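PDB 1U60: glutaminase 1 from Escherichia coli, which catalyses the hydrolysis of L-glutamine to L-glutamate and ammonium, acting as a homotetramer of the glutaminase family. Local coordinates for residues A[63-69]-A[192-196]; A[238-244]-A[255-260]; A[275-279]-A[295-300]. All blocks are in the same frame, centred on the assembly; numbering follows the deposited sequence.

Contact 1 of 3, residues A[63-69]-A[192-196]; sequences ALESISK and YTRQC
Glu65 and Cys196 meet backbone to backbone in the serine beta-lactamase-like fold of glutaminases, where the Ser-x-x-Lys motif, here Ser66 to Lys69, leads into helix 68-80. Glu65 N donates to Cys196 O at 2.9 Å with a bent N-H...O angle of 133°, and Glu65 CA sits 3.1 Å from Cys196 O as a CA-H...O contact. Together they set the residue before Ser66 against Cys196, which follows on from helix 185-195. Glu65 takes a positive phi of 48° just before Ser66.

The Gln195 side chain can be followed outward. Its CB lies 4.1 Å from Ser68 CB, and its CG closes on the same residue, 3.3 Å from Ser68 OG. Because chi1 (83°) leaves CG between the backbone N and the carbonyl carbon, and the chain then runs extended, the amide continues alongside Ser68, with CD 3.6 Å from Ser68 OG. At the tip OE1 stands 3.1 Å from Ser68 OG, a possible bond only, since Glu65 O competes for the one hydroxyl proton.

Tyr192 and Ser66 are predicted to bind substrate. Lys69 NZ has its polar partners beyond this pair of segments, in Tyr244, Asn117 and Leu115 O, while the aliphatic part of its extended chain meets Tyr192 obliquely. The touching atom there is Lys69 CE, 3.1 Å from Tyr192 OH.

Contact 2 of 3, residues A[238-244]-A[255-260]; sequences MMMEGLY and GLPGKS
Gly242 O is gripped from across the contact by two donors that reach it from opposite faces of its carbonyl plane. Ser260 N donates at 3.1 Å with an N-H...O angle of 156°, and Lys259 NZ at 3.2 Å, each tilted more than 30° from that plane. A CA-H...O contact runs the other way: Gly242, with no side chain, lets its CA come within 3.3 Å of Gly258 O, nearly straight at 164°.

Lys259 NZ is the other polar focus. Bends at chi2 and chi4 fold the chain back so that NZ, besides Gly242 O, meets Tyr244 OH at 2.8 Å and, in the carbonyl plane, Ser260 O at 2.7 Å. With a water these make four acceptors in reach, not all of which can be served at once. Tyr244 OH also bonds Lys69 and Ser66. In this beta-lactamase-like fold, Lys259 and Ser260 begin a Lys-Ser-Gly sequence on edge strand 258-260, consistent with the Lys-Thr-Gly motif of beta-lactamases, and Tyr244 is a predicted substrate ligand.

Two waters add bridges: one accepts from Gly258 N and lies where it can donate to Met238 O, the other links Glu241 O to Lys259 NZ.

Apolar packing gathers at Pro257 and the start of strand 258-260. Met239, bent at chi2 and chi3, brings CE to 3.5 Å from Pro257 CD, and Phe308 of the second subunit packs on both residues. Met238 CB lies 3.4 Å from Gly258 O. Met238 CE and Leu243 CD1 sandwich the Gly258-Lys259 peptide from opposite faces, the latter 3.7 Å from Lys259 N.

Contact 3 of 3, residues A[275-279]-A[295-300]; sequences GIAAF and MVASVA
Ile276 and Ala278 project from strand 274-279 toward helix 290-303, in the alpha/beta domain of the beta-lactamase-like fold, where this last helix packs on the antiparallel sheet. The strand and helix segments run close to antiparallel, 149° between their directions, and their axes come within 7.8 Å. That is a close approach for a helix on a sheet, and the small side chain of Ala278 is in keeping with it.

The hollow above Ala278 is filled by Val296. With CG2 anti to the carbonyl carbon, this methyl descends to 3.6 Å from Ala278 CB and also lies against the Ala277-Ala278 peptide. Met295 CB meets the same alanine methyl, Ala278 CB, at 4.0 Å, from a direction about perpendicular to that of Val296.

Ile276 is the larger bump on the strand. Its CG2 enters the groove between Val296 and Val299, three residues apart on the helix, 4.0 Å from Val296 CG1 and 3.9 Å from Val299 CB. The Ile276 and Val299 side chains run past each other, pointing opposite ways, whereas Ile276 meets Val296 obliquely. Val43 and Ile45 of the adjacent strand 42-47 extend the surface on which Val299 rests, and helix 4-18 packs against Met295 and Val299.

At the outer ends the contact thins: Ile276 CD1 touches Ala300 CB at 4.2 Å, and Met295, bent at chi3, turns its CE to 4.0 Å from Phe279 O.

How the contacts relate
Along the chain the contacts follow in series: contact 1 closes before contact 2 opens, and contact 2 before contact 3. Contacts 1 and 2, with centres 16 Å apart, meet at the predicted substrate site. There Tyr244 OH stands 2.7 Å from Lys69 NZ and 2.8 Å from Ser66 OG, tying the Ser66-Lys69 turn to the loop after helix 231-241, while Ser66 packs on Lys259 and Ser260 of strand 258-260. Contacts 2 and 3 share the five-stranded sheet, edge strand 258-260 and inner strand 274-279 flanking strand 265-270; their centres are 13 Å apart, and Leu256 CD1 packs 3.6 Å from Ala300 CB. Contact 3, where helix 290-303 packs on strand 274-279, stays about 6 Å from contact 1 between nearest atoms.

Contact 1 of 3, residues A[63-69]-A[192-196]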
loop_
_atom_site.group_PDB
_atom_site.type_symbol
_atom_site.label_atom_id
_atom_site.label_comp_id
_atom_site.label_asym_id
_atom_site.label_seq_id
_atom_site.Cartn_x
_atom_site.Cartn_y
_atom_site.Cartn_z
ATOM N N ALA A 63 -6.180 6.330 -24.965
ATOM C CA ALA A 63 -6.488 7.448 -24.034
ATOM C C ALA A 63 -5.860 7.201 -22.685
ATOM O O ALA A 63 -5.959 6.113 -22.147
ATOM C CB ALA A 63 -8.018 7.647 -23.917
ATOM N N LEU A 64 -5.146 8.190 -22.189
ATOM C CA LEU A 64 -4.439 8.161 -20.919
ATOM C C LEU A 64 -5.402 7.928 -19.757
ATOM O O LEU A 64 -5.126 7.163 -18.880
ATOM C CB LEU A 64 -3.710 9.481 -20.758
ATOM C CG LEU A 64 -2.784 9.652 -19.540
ATOM C CD1 LEU A 64 -1.632 8.673 -19.552
ATOM C CD2 LEU A 64 -2.232 11.045 -19.538
ATOM N N GLU A 65 -6.516 8.647 -19.788
ATOM C CA GLU A 65 -7.555 8.647 -18.801
ATOM C C GLU A 65 -6.976 8.786 -17.390
ATOM O O GLU A 65 -6.124 9.636 -17.187
ATOM C CB GLU A 65 -8.440 7.413 -19.023
ATOM C CG GLU A 65 -9.183 7.482 -20.372
ATOM C CD GLU A 65 -10.338 8.473 -20.352
ATOM O OE1 GLU A 65 -10.647 9.055 -19.267
ATOM O OE2 GLU A 65 -10.966 8.641 -21.406
ATOM N N SER A 66 -7.340 7.913 -16.437
ATOM C CA SER A 66 -6.982 8.219 -15.050
ATOM C C SER A 66 -5.486 8.001 -14.794
ATOM O O SER A 66 -4.962 8.360 -13.734
ATOM C CB SER A 66 -7.852 7.473 -14.037
ATOM O OG SER A 66 -7.552 6.158 -14.165
ATOM N N ILE A 67 -4.732 7.472 -15.738
ATOM C CA ILE A 67 -3.292 7.472 -15.533
ATOM C C ILE A 67 -2.755 8.903 -15.413
ATOM O O ILE A 67 -1.705 9.139 -14.755
ATOM C CB ILE A 67 -2.540 6.618 -16.639
ATOM C CG1 ILE A 67 -2.990 5.132 -16.587
ATOM C CG2 ILE A 67 -1.060 6.713 -16.432
ATOM C CD1 ILE A 67 -2.569 4.337 -17.759
ATOM N N SER A 68 -3.458 9.861 -16.033
ATOM C CA SER A 68 -3.154 11.283 -15.883
ATOM C C SER A 68 -3.036 11.742 -14.411
ATOM O O SER A 68 -2.302 12.692 -14.136
ATOM C CB SER A 68 -4.243 12.100 -16.567
ATOM O OG SER A 68 -5.457 12.025 -15.858
ATOM N N LYS A 69 -3.691 11.030 -13.479
ATOM C CA LYS A 69 -3.658 11.361 -12.043
ATOM C C LYS A 69 -2.221 11.356 -11.515
ATOM O O LYS A 69 -1.857 12.161 -10.644
ATOM C CB LYS A 69 -4.553 10.444 -11.223
ATOM C CG LYS A 69 -6.007 10.442 -11.688
ATOM C CD LYS A 69 -6.796 9.374 -10.889
ATOM C CE LYS A 69 -8.290 9.440 -11.162
ATOM N NZ LYS A 69 -8.934 8.207 -10.550
ATOM N N TYR A 192 -9.373 18.694 -15.424
ATOM C CA TYR A 192 -9.277 17.276 -15.074
ATOM C C TYR A 192 -9.739 16.418 -16.282
ATOM O O TYR A 192 -9.113 15.426 -16.654
ATOM C CB TYR A 192 -10.094 16.929 -13.812
ATOM C CG TYR A 192 -10.011 15.440 -13.586
ATOM C CD1 TYR A 192 -8.812 14.876 -13.195
ATOM C CD2 TYR A 192 -11.068 14.580 -13.913
ATOM C CE1 TYR A 192 -8.663 13.553 -13.056
ATOM C CE2 TYR A 192 -10.916 13.198 -13.761
ATOM C CZ TYR A 192 -9.695 12.707 -13.336
ATOM O OH TYR A 192 -9.433 11.366 -13.246
ATOM N N THR A 193 -10.842 16.828 -16.909
ATOM C CA THR A 193 -11.361 16.152 -18.101
ATOM C C THR A 193 -10.359 16.159 -19.263
ATOM O O THR A 193 -10.107 15.125 -19.877
ATOM C CB THR A 193 -12.676 16.804 -18.511
ATOM O OG1 THR A 193 -13.582 16.705 -17.402
ATOM C CG2 THR A 193 -13.319 16.054 -19.637
ATOM N N ARG A 194 -9.748 17.307 -19.495
ATOM C CA ARG A 194 -8.691 17.451 -20.515
ATOM C C ARG A 194 -7.537 16.523 -20.252
ATOM O O ARG A 194 -7.061 15.864 -21.175
ATOM C CB ARG A 194 -8.154 18.885 -20.603
ATOM C CG ARG A 194 -9.193 19.919 -21.014
ATOM C CD ARG A 194 -8.584 21.287 -21.219
ATOM N NE ARG A 194 -9.483 22.414 -20.981
ATOM C CZ ARG A 194 -9.145 23.700 -21.201
ATOM N NH1 ARG A 194 -7.961 24.010 -21.700
ATOM N NH2 ARG A 194 -9.989 24.670 -20.928
ATOM N N GLN A 195 -7.063 16.475 -19.007
ATOM C CA GLN A 195 -5.848 15.708 -18.706
ATOM C C GLN A 195 -6.045 14.213 -18.944
ATOM O O GLN A 195 -5.105 13.467 -19.270
ATOM C CB GLN A 195 -5.342 16.007 -17.306
ATOM C CG GLN A 195 -6.022 15.214 -16.201
ATOM C CD GLN A 195 -5.446 15.450 -14.849
ATOM O OE1 GLN A 195 -5.311 14.480 -14.029
ATOM N NE2 GLN A 195 -5.158 16.663 -14.544
ATOM N N CYS A 196 -7.302 13.767 -18.826
ATOM C CA CYS A 196 -7.685 12.400 -19.103
ATOM C C CYS A 196 -7.820 12.065 -20.600
ATOM O O CYS A 196 -7.892 10.887 -20.963
ATOM C CB CYS A 196 -9.016 12.086 -18.437
ATOM S SG CYS A 196 -8.920 11.919 -16.637
#

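Contact 2 of 3, residues A[238-244]-A[255-260]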
loop_
_atom_site.group_PDB
_atom_site.type_symbol
_atom_site.label_atom_id
_atom_site.label_comp_id
_atom_site.label_asym_id
_atom_site.label_seq_id
_atom_site.Cartn_x
_atom_site.Cartn_y
_atom_site.Cartn_z
ATOM N N MET A 238 0.583 5.502 -5.497
ATOM C CA MET A 238 0.274 4.456 -6.460
ATOM C C MET A 238 0.106 3.098 -5.742
ATOM O O MET A 238 -0.849 2.372 -6.038
ATOM C CB MET A 238 1.357 4.354 -7.525
ATOM C CG MET A 238 1.310 5.533 -8.543
ATOM S SD MET A 238 2.798 5.664 -9.553
ATOM C CE MET A 238 2.688 4.170 -10.540
ATOM N N MET A 239 1.000 2.746 -4.821
ATOM C CA MET A 239 0.885 1.444 -4.156
ATOM C C MET A 239 -0.453 1.380 -3.434
ATOM O O MET A 239 -1.050 0.312 -3.376
ATOM C CB MET A 239 2.026 1.215 -3.159
ATOM C CG MET A 239 2.098 -0.216 -2.563
ATOM S SD MET A 239 2.576 -1.479 -3.629
ATOM C CE MET A 239 4.046 -1.023 -4.106
ATOM N N MET A 240 -0.917 2.494 -2.864
ATOM C CA MET A 240 -2.103 2.411 -2.033
ATOM C C MET A 240 -3.415 2.369 -2.828
ATOM O O MET A 240 -4.384 1.781 -2.395
ATOM C CB MET A 240 -2.128 3.548 -1.027
ATOM C CG MET A 240 -0.902 3.633 -0.137
ATOM S SD MET A 240 -0.451 2.206 0.836
ATOM C CE MET A 240 -2.017 1.962 1.793
ATOM N N GLU A 241 -3.444 2.972 -3.998
ATOM C CA GLU A 241 -4.718 3.225 -4.692
ATOM C C GLU A 241 -4.688 3.156 -6.227
ATOM O O GLU A 241 -5.723 3.317 -6.853
ATOM C CB GLU A 241 -5.179 4.632 -4.265
ATOM C CG GLU A 241 -6.556 5.081 -4.650
ATOM C CD GLU A 241 -7.659 4.223 -4.035
ATOM O OE1 GLU A 241 -7.749 4.166 -2.782
ATOM O OE2 GLU A 241 -8.475 3.661 -4.794
ATOM N N GLY A 242 -3.526 2.913 -6.831
ATOM C CA GLY A 242 -3.358 3.050 -8.275
ATOM C C GLY A 242 -4.197 2.114 -9.138
ATOM O O GLY A 242 -4.447 2.404 -10.296
ATOM N N LEU A 243 -4.568 0.958 -8.579
ATOM C CA LEU A 243 -5.502 0.024 -9.249
ATOM C C LEU A 243 -6.864 -0.030 -8.549
ATOM O O LEU A 243 -7.565 -1.068 -8.594
ATOM C CB LEU A 243 -4.878 -1.366 -9.392
ATOM C CG LEU A 243 -3.996 -1.449 -10.645
ATOM C CD1 LEU A 243 -2.593 -0.875 -10.399
ATOM C CD2 LEU A 243 -3.885 -2.845 -11.121
ATOM N N TYR A 244 -7.201 1.050 -7.854
ATOM C CA TYR A 244 -8.514 1.225 -7.213
ATOM C C TYR A 244 -8.682 0.155 -6.123
ATOM O O TYR A 244 -7.763 -0.055 -5.319
ATOM C CB TYR A 244 -9.641 1.332 -8.252
ATOM C CG TYR A 244 -9.345 2.527 -9.170
ATOM C CD1 TYR A 244 -9.540 3.806 -8.714
ATOM C CD2 TYR A 244 -8.687 2.354 -10.379
ATOM C CE1 TYR A 244 -9.199 4.930 -9.504
ATOM C CE2 TYR A 244 -8.323 3.453 -11.162
ATOM C CZ TYR A 244 -8.568 4.741 -10.689
ATOM O OH TYR A 244 -8.198 5.806 -11.494
ATOM N N GLY A 255 3.653 -6.673 -6.270
ATOM C CA GLY A 255 4.534 -5.934 -5.384
ATOM C C GLY A 255 5.308 -4.779 -6.020
ATOM O O GLY A 255 6.428 -4.427 -5.616
ATOM N N LEU A 256 4.699 -4.169 -7.015
ATOM C CA LEU A 256 5.259 -2.973 -7.587
ATOM C C LEU A 256 4.189 -1.890 -7.645
ATOM O O LEU A 256 3.026 -2.168 -7.957
ATOM C CB LEU A 256 5.751 -3.225 -8.998
ATOM C CG LEU A 256 6.860 -4.242 -9.229
ATOM C CD1 LEU A 256 7.020 -4.472 -10.731
ATOM C CD2 LEU A 256 8.152 -3.786 -8.624
ATOM N N PRO A 257 4.579 -0.648 -7.386
ATOM C CA PRO A 257 3.622 0.479 -7.516
ATOM C C PRO A 257 3.113 0.598 -8.918
ATOM O O PRO A 257 3.901 0.596 -9.845
ATOM C CB PRO A 257 4.433 1.715 -7.133
ATOM C CG PRO A 257 5.851 1.245 -6.999
ATOM C CD PRO A 257 5.922 -0.206 -6.971
ATOM N N GLY A 258 1.803 0.718 -9.054
ATOM C CA GLY A 258 1.186 0.675 -10.378
ATOM C C GLY A 258 0.049 1.672 -10.518
ATOM O O GLY A 258 -0.385 2.325 -9.567
ATOM N N LYS A 259 -0.436 1.763 -11.751
ATOM C CA LYS A 259 -1.587 2.601 -12.074
ATOM C C LYS A 259 -2.286 2.071 -13.296
ATOM O O LYS A 259 -1.637 1.716 -14.282
ATOM C CB LYS A 259 -1.157 4.034 -12.328
ATOM C CG LYS A 259 -2.278 5.036 -12.550
ATOM C CD LYS A 259 -2.964 5.472 -11.270
ATOM C CE LYS A 259 -4.353 6.067 -11.458
ATOM N NZ LYS A 259 -5.455 5.085 -11.702
ATOM N N SER A 260 -3.602 2.083 -13.266
ATOM C CA SER A 260 -4.404 1.709 -14.403
ATOM C C SER A 260 -5.197 2.928 -14.913
ATOM O O SER A 260 -5.378 3.960 -14.173
ATOM C CB SER A 260 -5.408 0.663 -14.009
ATOM O OG SER A 260 -6.362 1.239 -13.116
HETATM O O HOH W 1 -0.285 -0.095 -7.324
HETATM O O HOH W 2 -5.863 5.029 -8.977
#

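Contact 3 of 3, residues A[275-279]-A[295-300]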
loop_
_atom_site.group_PDB
_atom_site.type_symbol
_atom_site.label_atom_id
_atom_site.label_comp_id
_atom_site.label_asym_id
_atom_site.label_seq_id
_atom_site.Cartn_x
_atom_site.Cartn_y
_atom_site.Cartn_z
ATOM N N GLY A 275 10.619 1.243 -15.981
ATOM C CA GLY A 275 9.175 1.258 -16.125
ATOM C C GLY A 275 8.707 0.082 -16.947
ATOM O O GLY A 275 9.367 -0.284 -17.924
ATOM N N ILE A 276 7.571 -0.499 -16.560
ATOM C CA ILE A 276 6.955 -1.585 -17.299
ATOM C C ILE A 276 5.534 -1.160 -17.564
ATOM O O ILE A 276 4.791 -0.737 -16.675
ATOM C CB ILE A 276 6.941 -2.926 -16.514
ATOM C CG1 ILE A 276 8.303 -3.245 -15.946
ATOM C CG2 ILE A 276 6.327 -4.111 -17.365
ATOM C CD1 ILE A 276 8.294 -4.404 -14.863
ATOM N N ALA A 277 5.114 -1.293 -18.796
ATOM C CA ALA A 277 3.735 -0.933 -19.114
ATOM C C ALA A 277 3.125 -1.928 -20.072
ATOM O O ALA A 277 3.825 -2.607 -20.839
ATOM C CB ALA A 277 3.655 0.435 -19.686
ATOM N N ALA A 278 1.814 -1.971 -20.064
ATOM C CA ALA A 278 1.070 -2.723 -21.101
ATOM C C ALA A 278 -0.230 -2.073 -21.400
ATOM O O ALA A 278 -0.677 -1.206 -20.683
ATOM C CB ALA A 278 0.850 -4.153 -20.619
ATOM N N PHE A 279 -0.875 -2.527 -22.491
ATOM C CA PHE A 279 -2.128 -2.029 -22.921
ATOM C C PHE A 279 -2.934 -3.125 -23.560
ATOM O O PHE A 279 -2.407 -3.918 -24.355
ATOM C CB PHE A 279 -1.873 -0.882 -23.910
ATOM C CG PHE A 279 -2.946 -0.667 -24.920
ATOM C CD1 PHE A 279 -4.164 -0.131 -24.565
ATOM C CD2 PHE A 279 -2.683 -0.914 -26.274
ATOM C CE1 PHE A 279 -5.131 0.090 -25.507
ATOM C CE2 PHE A 279 -3.628 -0.680 -27.237
ATOM C CZ PHE A 279 -4.863 -0.171 -26.870
ATOM N N MET A 295 0.161 -9.053 -18.469
ATOM C CA MET A 295 1.406 -8.888 -19.192
ATOM C C MET A 295 2.451 -8.144 -18.310
ATOM O O MET A 295 3.613 -8.503 -18.300
ATOM C CB MET A 295 1.178 -8.164 -20.533
ATOM C CG MET A 295 0.537 -9.114 -21.560
ATOM S SD MET A 295 0.435 -8.305 -23.204
ATOM C CE MET A 295 -0.777 -7.255 -23.008
ATOM N N VAL A 296 2.041 -7.092 -17.594
ATOM C CA VAL A 296 2.961 -6.394 -16.691
ATOM C C VAL A 296 3.411 -7.314 -15.553
ATOM O O VAL A 296 4.615 -7.373 -15.248
ATOM C CB VAL A 296 2.336 -5.114 -16.132
ATOM C CG1 VAL A 296 3.174 -4.561 -15.007
ATOM C CG2 VAL A 296 2.162 -4.023 -17.269
ATOM N N ALA A 297 2.460 -8.011 -14.927
ATOM C CA ALA A 297 2.803 -8.960 -13.876
ATOM C C ALA A 297 3.784 -10.008 -14.371
ATOM O O ALA A 297 4.716 -10.399 -13.681
ATOM C CB ALA A 297 1.530 -9.624 -13.329
ATOM N N SER A 298 3.562 -10.489 -15.602
ATOM C CA SER A 298 4.443 -11.501 -16.174
ATOM C C SER A 298 5.892 -11.011 -16.313
ATOM O O SER A 298 6.833 -11.670 -15.905
ATOM C CB SER A 298 3.914 -11.957 -17.532
ATOM O OG SER A 298 4.845 -12.895 -18.094
ATOM N N VAL A 299 6.089 -9.804 -16.855
ATOM C CA VAL A 299 7.415 -9.267 -16.999
ATOM C C VAL A 299 8.082 -9.170 -15.616
ATOM O O VAL A 299 9.241 -9.588 -15.425
ATOM C CB VAL A 299 7.379 -7.894 -17.707
ATOM C CG1 VAL A 299 8.793 -7.199 -17.717
ATOM C CG2 VAL A 299 6.873 -8.023 -19.149
ATOM N N ALA A 300 7.333 -8.621 -14.646
ATOM C CA ALA A 300 7.885 -8.383 -13.339
ATOM C C ALA A 300 8.243 -9.736 -12.694
ATOM O O ALA A 300 9.295 -9.865 -12.046
ATOM C CB ALA A 300 6.903 -7.610 -12.456
#